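Local structure of hypothetical sugar kinase (Cytophaga hutchinsonii, 3R8E) at residues Thr182-Leu188 against Ile247-Ser251; Trp241-Thr246 against Tyr276-Leu281; Ile21-Gly27 against Gly79-Pro85. The protein probably phosphorylates a sugar with ATP, acting as a ROK-family kinase. All coordinates share one frame; numbering follows the deposited sequence.

Contacts 1 and 2 are neighbours on helix 235-259, with centres about 13 Å apart, whereas the centre of contact 3 lies about 31 Å from that of contact 1 and 33 Å from that of contact 2, on the opposite side of the chain's centre. Contact 3 comes first along the chain, pairing strands 21-25 and 79-84. The other two then interleave: 182-188, 241-246, 247-251 and 276-281. Ile248, from contact 1, packs on Phe277 and Leu281 of contact 2, so one helix binds a loop and helix 274-288 through successive turns. The separation fits the two-lobed build of sugar kinases with ribonuclease H-like domains, contact 3 in the N-terminal lobe and the others in the C-terminal one.

Contact 1 (Thr182-Leu188 against Ile247-Ser251); sequences TTRGKSL and IIGES
The guanidinium of Arg184 has Ile247 over one face and Glu250 at its edge. Ile247 CG1 sits above the rim of that face, 3.7 Å from Arg184 NH1, while Glu250 OE1 lies near the guanidinium plane at 3.5 Å from Arg184 NH1. This salt bridge is not a flat two-pronged pairing, since the guanidinium and carboxylate planes are turned 53° apart. The same Glu250 OE1 accepts a shorter bond from Thr183 OG1, at 2.7 Å, on its syn side and 26° out of the carboxylate plane. Thr183 holds OG1 between its backbone N and carbonyl carbon (chi1 55°), a rotation that turns the hydroxyl to Glu250. One water links Thr183 N to Glu250 OE1, and a second links Glu250 OE2 to Arg184 NH1, weakly at the arginine. The contact joins helix 235-259 to the loop that runs from strand 165-166 to helix 189-192, within the C-terminal ribonuclease H-like lobe. A type I turn from Thr182 to Gly185 shapes the loop, and in an ST turn Thr182 OG1 accepts from Arg184 N at 3.3 Å. Thr182 OG1 also donates to Lys186 O, which Thr182 N approaches from the opposite face. With an alanine in place of Glu250, Thr183 OG1 would probably lose its acceptor and the Arg184 charge its mate across the contact. Glu250 also packs on Leu181 of the second subunit. Farther along the loop, Leu188 sets CD1 3.6 Å from Ser251 OG and reaches Ile247 CG2.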
ATOM      1  N   THR A 182      -2.833   9.183  -9.702  1.00 23.38           N
ATOM      2  CA  THR A 182      -4.260   9.441  -9.487  1.00 24.30           C
ATOM      3  C   THR A 182      -5.077   8.972 -10.701  1.00 32.31           C
ATOM      4  O   THR A 182      -4.497   8.517 -11.689  1.00 32.64           O
ATOM      5  CB  THR A 182      -4.501  10.942  -9.214  1.00 28.81           C
ATOM      6  OG1 THR A 182      -4.217  11.687 -10.399  1.00 27.16           O
ATOM      7  CG2 THR A 182      -3.688  11.473  -8.046  1.00 26.73           C
ATOM      8  N   THR A 183      -6.421   9.140 -10.654  1.00 31.95           N
ATOM      9  CA  THR A 183      -7.331   8.802 -11.763  1.00 34.40           C
ATOM     10  C   THR A 183      -7.176   9.806 -12.918  1.00 43.44           C
ATOM     11  O   THR A 183      -7.826   9.652 -13.955  1.00 45.83           O
ATOM     12  CB  THR A 183      -8.793   8.748 -11.294  1.00 38.54           C
ATOM     13  OG1 THR A 183      -9.129   9.988 -10.677  1.00 38.52           O
ATOM     14  CG2 THR A 183      -9.075   7.576 -10.364  1.00 35.49           C
ATOM     15  N   ARG A 184      -6.343  10.848 -12.719  1.00 41.19           N
ATOM     16  CA  ARG A 184      -6.026  11.881 -13.707  1.00 43.03           C
ATOM     17  C   ARG A 184      -4.677  11.571 -14.396  1.00 47.69           C
ATOM     18  O   ARG A 184      -4.336  12.206 -15.398  1.00 49.28           O
ATOM     19  CB  ARG A 184      -5.992  13.270 -13.042  1.00 44.13           C
ATOM     20  CG  ARG A 184      -7.358  13.947 -12.896  1.00 57.19           C
ATOM     21  CD  ARG A 184      -8.083  13.594 -11.604  1.00 64.10           C
ATOM     22  NE  ARG A 184      -9.197  14.507 -11.335  1.00 70.22           N
ATOM     23  CZ  ARG A 184     -10.164  14.279 -10.449  1.00 81.74           C
ATOM     24  NH1 ARG A 184     -10.181  13.152  -9.748  1.00 69.37           N
ATOM     25  NH2 ARG A 184     -11.128  15.171 -10.265  1.00 64.86           N
ATOM     26  N   GLY A 185      -3.937  10.598 -13.854  1.00 42.68           N
ATOM     27  CA  GLY A 185      -2.641  10.173 -14.373  1.00 42.34           C
ATOM     28  C   GLY A 185      -1.446  10.851 -13.729  1.00 45.40           C
ATOM     29  O   GLY A 185      -0.334  10.315 -13.776  1.00 45.54           O
ATOM     30  N   LYS A 186      -1.660  12.052 -13.150  1.00 40.09           N
ATOM     31  CA  LYS A 186      -0.635  12.843 -12.466  1.00 37.82           C
ATOM     32  C   LYS A 186      -0.478  12.338 -11.037  1.00 35.64           C
ATOM     33  O   LYS A 186      -1.369  11.638 -10.544  1.00 35.04           O
ATOM     34  CB  LYS A 186      -1.012  14.333 -12.481  1.00 41.51           C
ATOM     35  N   SER A 187       0.646  12.673 -10.367  1.00 27.43           N
ATOM     36  CA  SER A 187       0.868  12.220  -8.991  1.00 24.02           C
ATOM     37  C   SER A 187      -0.054  12.954  -8.011  1.00 24.85           C
ATOM     38  O   SER A 187      -0.520  14.055  -8.309  1.00 24.75           O
ATOM     39  CB  SER A 187       2.327  12.395  -8.581  1.00 26.44           C
ATOM     40  OG  SER A 187       2.627  13.733  -8.222  1.00 32.27           O
ATOM     41  N   LEU A 188      -0.306  12.342  -6.840  1.00 19.34           N
ATOM     42  CA  LEU A 188      -1.170  12.921  -5.808  1.00 18.84           C
ATOM     43  C   LEU A 188      -0.691  14.319  -5.385  1.00 23.13           C
ATOM     44  O   LEU A 188      -1.499  15.255  -5.398  1.00 22.91           O
ATOM     45  CB  LEU A 188      -1.269  11.980  -4.597  1.00 17.26           C
ATOM     46  CG  LEU A 188      -2.034  12.468  -3.353  1.00 19.94           C
ATOM     47  CD1 LEU A 188      -3.525  12.752  -3.659  1.00 19.73           C
ATOM     48  CD2 LEU A 188      -1.921  11.453  -2.236  1.00 19.98           C
ATOM     49  N   ILE A 247     -10.165  13.884  -4.858  1.00 20.28           N
ATOM     50  CA  ILE A 247      -8.828  13.411  -5.241  1.00 19.43           C
ATOM     51  C   ILE A 247      -8.144  12.721  -4.046  1.00 20.58           C
ATOM     52  O   ILE A 247      -7.644  11.609  -4.213  1.00 19.31           O
ATOM     53  CB  ILE A 247      -7.942  14.545  -5.840  1.00 23.40           C
ATOM     54  CG1 ILE A 247      -8.580  15.133  -7.124  1.00 25.51           C
ATOM     55  CG2 ILE A 247      -6.505  14.043  -6.120  1.00 23.66           C
ATOM     56  CD1 ILE A 247      -8.074  16.534  -7.516  1.00 34.71           C
ATOM     57  N   ILE A 248      -8.147  13.351  -2.844  1.00 17.40           N
ATOM     58  CA  ILE A 248      -7.508  12.760  -1.652  1.00 16.71           C
ATOM     59  C   ILE A 248      -8.202  11.429  -1.300  1.00 19.41           C
ATOM     60  O   ILE A 248      -7.518  10.432  -1.042  1.00 18.23           O
ATOM     61  CB  ILE A 248      -7.475  13.735  -0.436  1.00 19.74           C
ATOM     62  CG1 ILE A 248      -6.704  15.038  -0.780  1.00 20.82           C
ATOM     63  CG2 ILE A 248      -6.846  13.063   0.801  1.00 20.21           C
ATOM     64  CD1 ILE A 248      -6.947  16.198   0.227  1.00 24.52           C
ATOM     65  N   GLY A 249      -9.537  11.427  -1.331  1.00 17.82           N
ATOM     66  CA  GLY A 249     -10.340  10.238  -1.051  1.00 17.22           C
ATOM     67  C   GLY A 249     -10.039   9.081  -1.988  1.00 19.94           C
ATOM     68  O   GLY A 249      -9.899   7.941  -1.535  1.00 18.12           O
ATOM     69  N   GLU A 250      -9.875   9.375  -3.298  1.00 17.44           N
ATOM     70  CA  GLU A 250      -9.553   8.361  -4.303  1.00 17.33           C
ATOM     71  C   GLU A 250      -8.185   7.720  -4.041  1.00 19.62           C
ATOM     72  O   GLU A 250      -8.059   6.506  -4.202  1.00 19.19           O
ATOM     73  CB  GLU A 250      -9.610   8.939  -5.711  1.00 19.65           C
ATOM     74  CG  GLU A 250     -11.026   9.079  -6.235  1.00 27.06           C
ATOM     75  CD  GLU A 250     -11.142   9.656  -7.630  1.00 37.42           C
ATOM     76  OE1 GLU A 250     -10.108  10.063  -8.210  1.00 31.40           O
ATOM     77  OE2 GLU A 250     -12.280   9.700  -8.146  1.00 30.33           O
ATOM     78  N   SER A 251      -7.181   8.507  -3.587  1.00 15.98           N
ATOM     79  CA  SER A 251      -5.869   7.937  -3.245  1.00 14.69           C
ATOM     80  C   SER A 251      -5.946   7.152  -1.929  1.00 16.60           C
ATOM     81  O   SER A 251      -5.308   6.101  -1.808  1.00 14.15           O
ATOM     82  CB  SER A 251      -4.796   9.016  -3.175  1.00 18.27           C
ATOM     83  OG  SER A 251      -4.320   9.290  -4.483  1.00 23.29           O
TER
HETATM   84  O   HOH W   1      -7.321   9.322  -8.053  1.00 30.63           O
HETATM   85  O   HOH W   2     -12.767  11.901  -9.709  1.00 44.29           O

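Contact 2 (Trp241-Thr246 against Tyr276-Leu281)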
ATOM      1  N   TRP A 241     -12.396  22.987  -2.918  1.00 30.67           N
ATOM      2  CA  TRP A 241     -12.135  22.068  -1.805  1.00 29.24           C
ATOM      3  C   TRP A 241     -12.856  20.732  -2.003  1.00 31.28           C
ATOM      4  O   TRP A 241     -12.291  19.693  -1.666  1.00 27.77           O
ATOM      5  CB  TRP A 241     -12.502  22.683  -0.445  1.00 28.27           C
ATOM      6  CG  TRP A 241     -11.609  23.815  -0.020  1.00 29.82           C
ATOM      7  CD1 TRP A 241     -11.992  25.098   0.242  1.00 33.95           C
ATOM      8  CD2 TRP A 241     -10.189  23.768   0.195  1.00 28.96           C
ATOM      9  NE1 TRP A 241     -10.903  25.851   0.616  1.00 33.54           N
ATOM     10  CE2 TRP A 241      -9.779  25.067   0.568  1.00 33.90           C
ATOM     11  CE3 TRP A 241      -9.219  22.751   0.104  1.00 29.31           C
ATOM     12  CZ2 TRP A 241      -8.442  25.381   0.847  1.00 33.02           C
ATOM     13  CZ3 TRP A 241      -7.896  23.061   0.392  1.00 30.62           C
ATOM     14  CH2 TRP A 241      -7.519  24.362   0.758  1.00 32.25           C
ATOM     15  N   ALA A 242     -14.073  20.751  -2.591  1.00 29.06           N
ATOM     16  CA  ALA A 242     -14.832  19.533  -2.890  1.00 28.88           C
ATOM     17  C   ALA A 242     -14.074  18.645  -3.898  1.00 32.53           C
ATOM     18  O   ALA A 242     -14.045  17.427  -3.729  1.00 30.79           O
ATOM     19  CB  ALA A 242     -16.209  19.888  -3.429  1.00 31.13           C
ATOM     20  N   ASP A 243     -13.434  19.260  -4.922  1.00 30.32           N
ATOM     21  CA  ASP A 243     -12.663  18.529  -5.929  1.00 30.12           C
ATOM     22  C   ASP A 243     -11.378  17.960  -5.306  1.00 31.44           C
ATOM     23  O   ASP A 243     -11.054  16.796  -5.551  1.00 30.11           O
ATOM     24  CB  ASP A 243     -12.342  19.410  -7.145  1.00 34.10           C
ATOM     25  CG  ASP A 243     -11.918  18.598  -8.353  1.00 50.21           C
ATOM     26  OD1 ASP A 243     -12.796  17.960  -8.978  1.00 53.03           O
ATOM     27  OD2 ASP A 243     -10.708  18.582  -8.662  1.00 56.57           O
ATOM     28  N   ILE A 244     -10.682  18.768  -4.464  1.00 26.66           N
ATOM     29  CA  ILE A 244      -9.469  18.362  -3.732  1.00 24.35           C
ATOM     30  C   ILE A 244      -9.815  17.147  -2.845  1.00 25.51           C
ATOM     31  O   ILE A 244      -9.072  16.159  -2.847  1.00 23.62           O
ATOM     32  CB  ILE A 244      -8.881  19.566  -2.917  1.00 27.32           C
ATOM     33  CG1 ILE A 244      -8.278  20.671  -3.842  1.00 28.71           C
ATOM     34  CG2 ILE A 244      -7.882  19.129  -1.828  1.00 26.47           C
ATOM     35  CD1 ILE A 244      -7.011  20.287  -4.712  1.00 33.57           C
ATOM     36  N   GLY A 245     -10.962  17.215  -2.165  1.00 21.89           N
ATOM     37  CA  GLY A 245     -11.466  16.144  -1.307  1.00 21.04           C
ATOM     38  C   GLY A 245     -11.641  14.827  -2.038  1.00 24.49           C
ATOM     39  O   GLY A 245     -11.145  13.796  -1.575  1.00 21.90           O
ATOM     40  N   THR A 246     -12.299  14.865  -3.220  1.00 22.59           N
ATOM     41  CA  THR A 246     -12.505  13.685  -4.069  1.00 22.34           C
ATOM     42  C   THR A 246     -11.154  13.054  -4.438  1.00 24.04           C
ATOM     43  O   THR A 246     -11.009  11.834  -4.318  1.00 22.62           O
ATOM     44  CB  THR A 246     -13.309  14.051  -5.327  1.00 29.88           C
ATOM     45  OG1 THR A 246     -14.564  14.603  -4.934  1.00 27.53           O
ATOM     46  CG2 THR A 246     -13.542  12.850  -6.251  1.00 28.70           C
ATOM     47  N   TYR A 276     -14.286  21.610   4.614  1.00 26.69           N
ATOM     48  CA  TYR A 276     -14.698  21.850   3.232  1.00 27.24           C
ATOM     49  C   TYR A 276     -14.250  20.747   2.254  1.00 28.83           C
ATOM     50  O   TYR A 276     -14.915  20.571   1.231  1.00 29.56           O
ATOM     51  CB  TYR A 276     -14.215  23.240   2.773  1.00 29.58           C
ATOM     52  CG  TYR A 276     -14.457  24.291   3.839  1.00 32.74           C
ATOM     53  CD1 TYR A 276     -15.751  24.675   4.185  1.00 36.03           C
ATOM     54  CD2 TYR A 276     -13.404  24.799   4.593  1.00 33.54           C
ATOM     55  CE1 TYR A 276     -15.986  25.573   5.224  1.00 37.67           C
ATOM     56  CE2 TYR A 276     -13.628  25.696   5.637  1.00 35.24           C
ATOM     57  CZ  TYR A 276     -14.920  26.078   5.949  1.00 43.93           C
ATOM     58  OH  TYR A 276     -15.144  26.954   6.982  1.00 47.55           O
ATOM     59  N   PHE A 277     -13.172  19.995   2.558  1.00 23.43           N
ATOM     60  CA  PHE A 277     -12.738  18.921   1.652  1.00 21.93           C
ATOM     61  C   PHE A 277     -13.053  17.505   2.195  1.00 25.23           C
ATOM     62  O   PHE A 277     -13.171  16.578   1.395  1.00 25.05           O
ATOM     63  CB  PHE A 277     -11.245  19.042   1.266  1.00 22.29           C
ATOM     64  CG  PHE A 277     -10.200  18.738   2.315  1.00 21.73           C
ATOM     65  CD1 PHE A 277      -9.832  17.425   2.596  1.00 22.71           C
ATOM     66  CD2 PHE A 277      -9.495  19.763   2.932  1.00 23.10           C
ATOM     67  CE1 PHE A 277      -8.845  17.146   3.542  1.00 22.90           C
ATOM     68  CE2 PHE A 277      -8.504  19.481   3.878  1.00 24.91           C
ATOM     69  CZ  PHE A 277      -8.189  18.172   4.180  1.00 22.24           C
ATOM     70  N   VAL A 278     -13.191  17.330   3.529  1.00 21.41           N
ATOM     71  CA  VAL A 278     -13.460  16.006   4.127  1.00 20.21           C
ATOM     72  C   VAL A 278     -14.836  15.421   3.663  1.00 24.73           C
ATOM     73  O   VAL A 278     -14.855  14.221   3.389  1.00 23.37           O
ATOM     74  CB  VAL A 278     -13.285  15.996   5.676  1.00 23.14           C
ATOM     75  CG1 VAL A 278     -13.823  14.712   6.313  1.00 22.51           C
ATOM     76  CG2 VAL A 278     -11.811  16.176   6.038  1.00 21.88           C
ATOM     77  N   PRO A 279     -15.958  16.173   3.487  1.00 23.11           N
ATOM     78  CA  PRO A 279     -17.195  15.521   3.014  1.00 23.68           C
ATOM     79  C   PRO A 279     -17.007  14.749   1.702  1.00 26.78           C
ATOM     80  O   PRO A 279     -17.413  13.592   1.642  1.00 26.01           O
ATOM     81  CB  PRO A 279     -18.173  16.686   2.854  1.00 26.69           C
ATOM     82  CG  PRO A 279     -17.705  17.685   3.835  1.00 31.21           C
ATOM     83  CD  PRO A 279     -16.206  17.605   3.769  1.00 25.80           C
ATOM     84  N   ASN A 280     -16.347  15.345   0.685  1.00 24.27           N
ATOM     85  CA  ASN A 280     -16.128  14.653  -0.596  1.00 24.12           C
ATOM     86  C   ASN A 280     -15.077  13.549  -0.484  1.00 26.09           C
ATOM     87  O   ASN A 280     -15.141  12.575  -1.236  1.00 25.00           O
ATOM     88  CB  ASN A 280     -15.768  15.617  -1.703  1.00 24.83           C
ATOM     89  CG  ASN A 280     -16.943  15.939  -2.592  1.00 38.78           C
ATOM     90  OD1 ASN A 280     -18.105  15.731  -2.228  1.00 32.94           O
ATOM     91  ND2 ASN A 280     -16.673  16.432  -3.790  1.00 29.64           N
ATOM     92  N   LEU A 281     -14.125  13.700   0.451  1.00 22.34           N
ATOM     93  CA  LEU A 281     -13.110  12.694   0.753  1.00 20.13           C
ATOM     94  C   LEU A 281     -13.830  11.446   1.265  1.00 22.79           C
ATOM     95  O   LEU A 281     -13.598  10.351   0.741  1.00 21.05           O
ATOM     96  CB  LEU A 281     -12.112  13.250   1.799  1.00 19.21           C
ATOM     97  CG  LEU A 281     -10.877  12.418   2.161  1.00 21.82           C
ATOM     98  CD1 LEU A 281      -9.845  13.288   2.842  1.00 21.45           C
ATOM     99  CD2 LEU A 281     -11.224  11.271   3.125  1.00 22.82           C
TER
HETATM  100  O   HOH W   3     -16.111  12.635  -3.839  1.00 27.11           O
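Trp241 packs against Tyr276 and Phe277, at the start of 276-281, its CB 3.7 Å from Tyr276 CB and its CE3 4.1 Å from Phe277 CD2; both neighbours meet the indole obliquely. The motif is a close helix pair, helix 235-259 against helix 274-288 in the C-terminal lobe, whose local axes approach to 6.8 Å and cross at -44°. Gly245 makes this closeness possible. A CB there would stand 2.1 Å from Phe277 O, a clash, and instead Gly245 CA meets Phe277 O at 3.2 Å in a CA-H...O contact. Two further contacts of this kind run from Phe277 CA to Trp241 O and from Leu281 CA to Gly245 O, so backbone touches backbone at three points. Phe277 CG stands between its own backbone N and carbonyl carbon (chi1 71°); the ring then leads away from 241-246, its CD2 grazing Trp241 CE3. Pro223 and Ala230 of helix 223-231 also pack on Trp241.

At the more polar end, Asn280 ND2 donates to Ala242 O at 2.8 Å. It comes from above the carbonyl plane, 56° out of it, while Thr246 N reaches Ala242 O from the opposite face, so two donors grip the oxygen. Beside this bond a water joins the two helices, lying 2.7 Å from Thr246 OG1 and donating to Asn280 O at 2.8 Å.

Contact 3 (Ile21-Gly27 against Gly79-Pro85)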
ATOM      1  N   ILE A  21      15.329  15.291  25.456  1.00 37.63           N
ATOM      2  CA  ILE A  21      15.888  14.744  24.215  1.00 34.46           C
ATOM      3  C   ILE A  21      15.895  15.834  23.132  1.00 34.40           C
ATOM      4  O   ILE A  21      14.943  16.613  23.043  1.00 34.38           O
ATOM      5  CB  ILE A  21      15.071  13.484  23.777  1.00 36.03           C
ATOM      6  CG1 ILE A  21      15.226  12.331  24.801  1.00 37.15           C
ATOM      7  CG2 ILE A  21      15.457  13.006  22.362  1.00 34.09           C
ATOM      8  CD1 ILE A  21      14.050  11.354  24.862  1.00 44.31           C
ATOM      9  N   LEU A  22      16.965  15.886  22.314  1.00 27.54           N
ATOM     10  CA  LEU A  22      17.050  16.829  21.205  1.00 25.49           C
ATOM     11  C   LEU A  22      16.400  16.212  19.970  1.00 25.91           C
ATOM     12  O   LEU A  22      16.819  15.152  19.512  1.00 24.21           O
ATOM     13  CB  LEU A  22      18.512  17.244  20.908  1.00 26.51           C
ATOM     14  CG  LEU A  22      18.785  18.070  19.628  1.00 30.57           C
ATOM     15  CD1 LEU A  22      17.997  19.384  19.607  1.00 30.90           C
ATOM     16  CD2 LEU A  22      20.273  18.358  19.476  1.00 33.29           C
ATOM     17  N   GLY A  23      15.371  16.880  19.467  1.00 21.36           N
ATOM     18  CA  GLY A  23      14.679  16.487  18.247  1.00 19.77           C
ATOM     19  C   GLY A  23      15.070  17.442  17.142  1.00 24.38           C
ATOM     20  O   GLY A  23      15.179  18.654  17.372  1.00 24.15           O
ATOM     21  N   ILE A  24      15.351  16.897  15.956  1.00 22.32           N
ATOM     22  CA  ILE A  24      15.755  17.678  14.790  1.00 22.84           C
ATOM     23  C   ILE A  24      14.857  17.299  13.621  1.00 25.35           C
ATOM     24  O   ILE A  24      14.717  16.120  13.325  1.00 23.37           O
ATOM     25  CB  ILE A  24      17.266  17.492  14.450  1.00 27.31           C
ATOM     26  CG1 ILE A  24      18.164  17.973  15.611  1.00 28.97           C
ATOM     27  CG2 ILE A  24      17.634  18.219  13.148  1.00 28.62           C
ATOM     28  CD1 ILE A  24      19.590  17.527  15.533  1.00 33.95           C
ATOM     29  N   ASP A  25      14.232  18.296  12.986  1.00 23.93           N
ATOM     30  CA  ASP A  25      13.389  18.073  11.814  1.00 23.63           C
ATOM     31  C   ASP A  25      14.021  18.804  10.626  1.00 28.54           C
ATOM     32  O   ASP A  25      13.867  20.019  10.476  1.00 28.42           O
ATOM     33  CB  ASP A  25      11.933  18.504  12.050  1.00 24.92           C
ATOM     34  CG  ASP A  25      10.995  18.181  10.895  1.00 33.00           C
ATOM     35  OD1 ASP A  25      11.377  17.367  10.027  1.00 34.85           O
ATOM     36  OD2 ASP A  25       9.880  18.744  10.859  1.00 33.72           O
ATOM     37  N   VAL A  26      14.741  18.045   9.797  1.00 27.10           N
ATOM     38  CA  VAL A  26      15.451  18.551   8.619  1.00 28.15           C
ATOM     39  C   VAL A  26      14.435  18.774   7.493  1.00 33.03           C
ATOM     40  O   VAL A  26      13.606  17.902   7.230  1.00 31.54           O
ATOM     41  CB  VAL A  26      16.601  17.583   8.206  1.00 32.12           C
ATOM     42  CG1 VAL A  26      17.308  18.035   6.930  1.00 32.84           C
ATOM     43  CG2 VAL A  26      17.611  17.400   9.335  1.00 32.47           C
ATOM     44  N   GLY A  27      14.418  19.998   6.949  0.50 30.40           N
ATOM     45  CA  GLY A  27      13.484  20.423   5.904  0.50 29.61           C
ATOM     46  C   GLY A  27      14.097  21.215   4.760  0.50 33.33           C
ATOM     47  O   GLY A  27      15.198  21.754   4.890  0.50 32.86           O
ATOM     48  N   GLY A  79      20.282  11.841  24.240  1.00 34.86           N
ATOM     49  CA  GLY A  79      19.752  11.365  22.965  1.00 32.30           C
ATOM     50  C   GLY A  79      19.414  12.441  21.955  1.00 32.67           C
ATOM     51  O   GLY A  79      18.932  13.520  22.322  1.00 30.80           O
ATOM     52  N   VAL A  80      19.656  12.136  20.661  1.00 27.57           N
ATOM     53  CA  VAL A  80      19.374  13.028  19.535  1.00 25.70           C
ATOM     54  C   VAL A  80      18.676  12.235  18.422  1.00 27.81           C
ATOM     55  O   VAL A  80      19.288  11.339  17.838  1.00 27.63           O
ATOM     56  CB  VAL A  80      20.641  13.759  18.996  1.00 29.48           C
ATOM     57  CG1 VAL A  80      20.312  14.622  17.782  1.00 27.95           C
ATOM     58  CG2 VAL A  80      21.325  14.603  20.073  1.00 30.47           C
ATOM     59  N   GLY A  81      17.421  12.589  18.143  1.00 22.60           N
ATOM     60  CA  GLY A  81      16.627  11.987  17.075  1.00 20.99           C
ATOM     61  C   GLY A  81      16.506  12.947  15.912  1.00 23.28           C
ATOM     62  O   GLY A  81      16.225  14.130  16.121  1.00 22.07           O
ATOM     63  N   ILE A  82      16.732  12.461  14.670  1.00 21.08           N
ATOM     64  CA  ILE A  82      16.705  13.338  13.494  1.00 21.15           C
ATOM     65  C   ILE A  82      15.789  12.774  12.408  1.00 21.98           C
ATOM     66  O   ILE A  82      15.940  11.616  12.028  1.00 21.19           O
ATOM     67  CB  ILE A  82      18.138  13.600  12.925  1.00 25.52           C
ATOM     68  CG1 ILE A  82      19.141  14.009  14.029  1.00 27.27           C
ATOM     69  CG2 ILE A  82      18.100  14.649  11.811  1.00 27.29           C
ATOM     70  CD1 ILE A  82      20.588  13.481  13.827  1.00 32.78           C
ATOM     71  N   GLY A  83      14.860  13.611  11.937  1.00 18.06           N
ATOM     72  CA  GLY A  83      13.936  13.284  10.850  1.00 17.76           C
ATOM     73  C   GLY A  83      14.472  13.859   9.554  1.00 23.11           C
ATOM     74  O   GLY A  83      14.925  15.005   9.533  1.00 22.25           O
ATOM     75  N   TRP A  84      14.439  13.075   8.464  1.00 22.04           N
ATOM     76  CA  TRP A  84      15.028  13.489   7.190  1.00 23.62           C
ATOM     77  C   TRP A  84      14.008  13.589   6.026  1.00 27.43           C
ATOM     78  O   TRP A  84      13.146  12.704   5.913  1.00 25.32           O
ATOM     79  CB  TRP A  84      16.147  12.517   6.814  1.00 23.38           C
ATOM     80  CG  TRP A  84      17.273  12.483   7.804  1.00 25.36           C
ATOM     81  CD1 TRP A  84      17.386  11.675   8.899  1.00 28.21           C
ATOM     82  CD2 TRP A  84      18.459  13.283   7.771  1.00 26.51           C
ATOM     83  NE1 TRP A  84      18.563  11.944   9.565  1.00 28.76           N
ATOM     84  CE2 TRP A  84      19.246  12.917   8.888  1.00 31.01           C
ATOM     85  CE3 TRP A  84      18.927  14.292   6.918  1.00 28.49           C
ATOM     86  CZ2 TRP A  84      20.490  13.501   9.149  1.00 31.59           C
ATOM     87  CZ3 TRP A  84      20.167  14.860   7.169  1.00 31.26           C
ATOM     88  CH2 TRP A  84      20.930  14.468   8.276  1.00 32.37           C
ATOM     89  N   PRO A  85      14.071  14.683   5.205  0.50 25.58           N
ATOM     90  CA  PRO A  85      13.064  14.903   4.149  0.50 25.36           C
ATOM     91  C   PRO A  85      13.356  14.188   2.833  0.50 29.29           C
ATOM     92  O   PRO A  85      13.469  14.814   1.770  0.50 29.57           O
ATOM     93  CB  PRO A  85      13.092  16.422   3.968  0.50 28.03           C
ATOM     94  CG  PRO A  85      14.499  16.796   4.247  0.50 33.26           C
ATOM     95  CD  PRO A  85      15.033  15.805   5.254  0.50 28.36           C
TER
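Ile21 rests its CG2 branch 3.5 Å from Gly79 O, just before the strand pairing starts. Next, Leu22 bonds with both backbone polar atoms, its N donating to Gly79 O and its O accepting from Gly81 N; CD2 lies alongside Val80 CG2 at 3.9 Å, the two side chains pointing the same way. Gly23 sits opposite Gly81, its CA making a CA-H...O contact with Gly81 O. Ile24 repeats the pattern of Leu22, with Ile24 N to Gly81 O and a nearly straight bond from Gly83 N to Ile24 O (2.9 Å, 173° at the hydrogen). Ile24 CG2 lies beside Ile82 CG2 at 3.8 Å, and CG1, set beside its own backbone N (chi1 -62°), carries CD1 to within 3.7 Å of Val80 CG1. These are neighbouring parallel strands, with axes 11° apart, in the mixed sheet of a ribonuclease H-like lobe; strand 30-36 pairs with the far edge of strand 21-25. Helix 59-73 packs on the Leu22 and Ile24 face through Phe70 and Ile67. Asp25 points to the other face, where Gly81 and Gly83 bring no side chain. Its sequence, Asp25-Val26-Gly27, matches the start of the first phosphate motif of sugar kinases, so this strand end probably faces the nucleotide or substrate phosphate. Val26 N closes the backbone pairing on Gly83 O at 3.1 Å. Val26 CG2 touches Ile82 CG2 at 3.7 Å and stands over one face of the Trp84 indole, a CH-pi contact 4.3 Å from Val26 CG2 to the six-membered ring centroid.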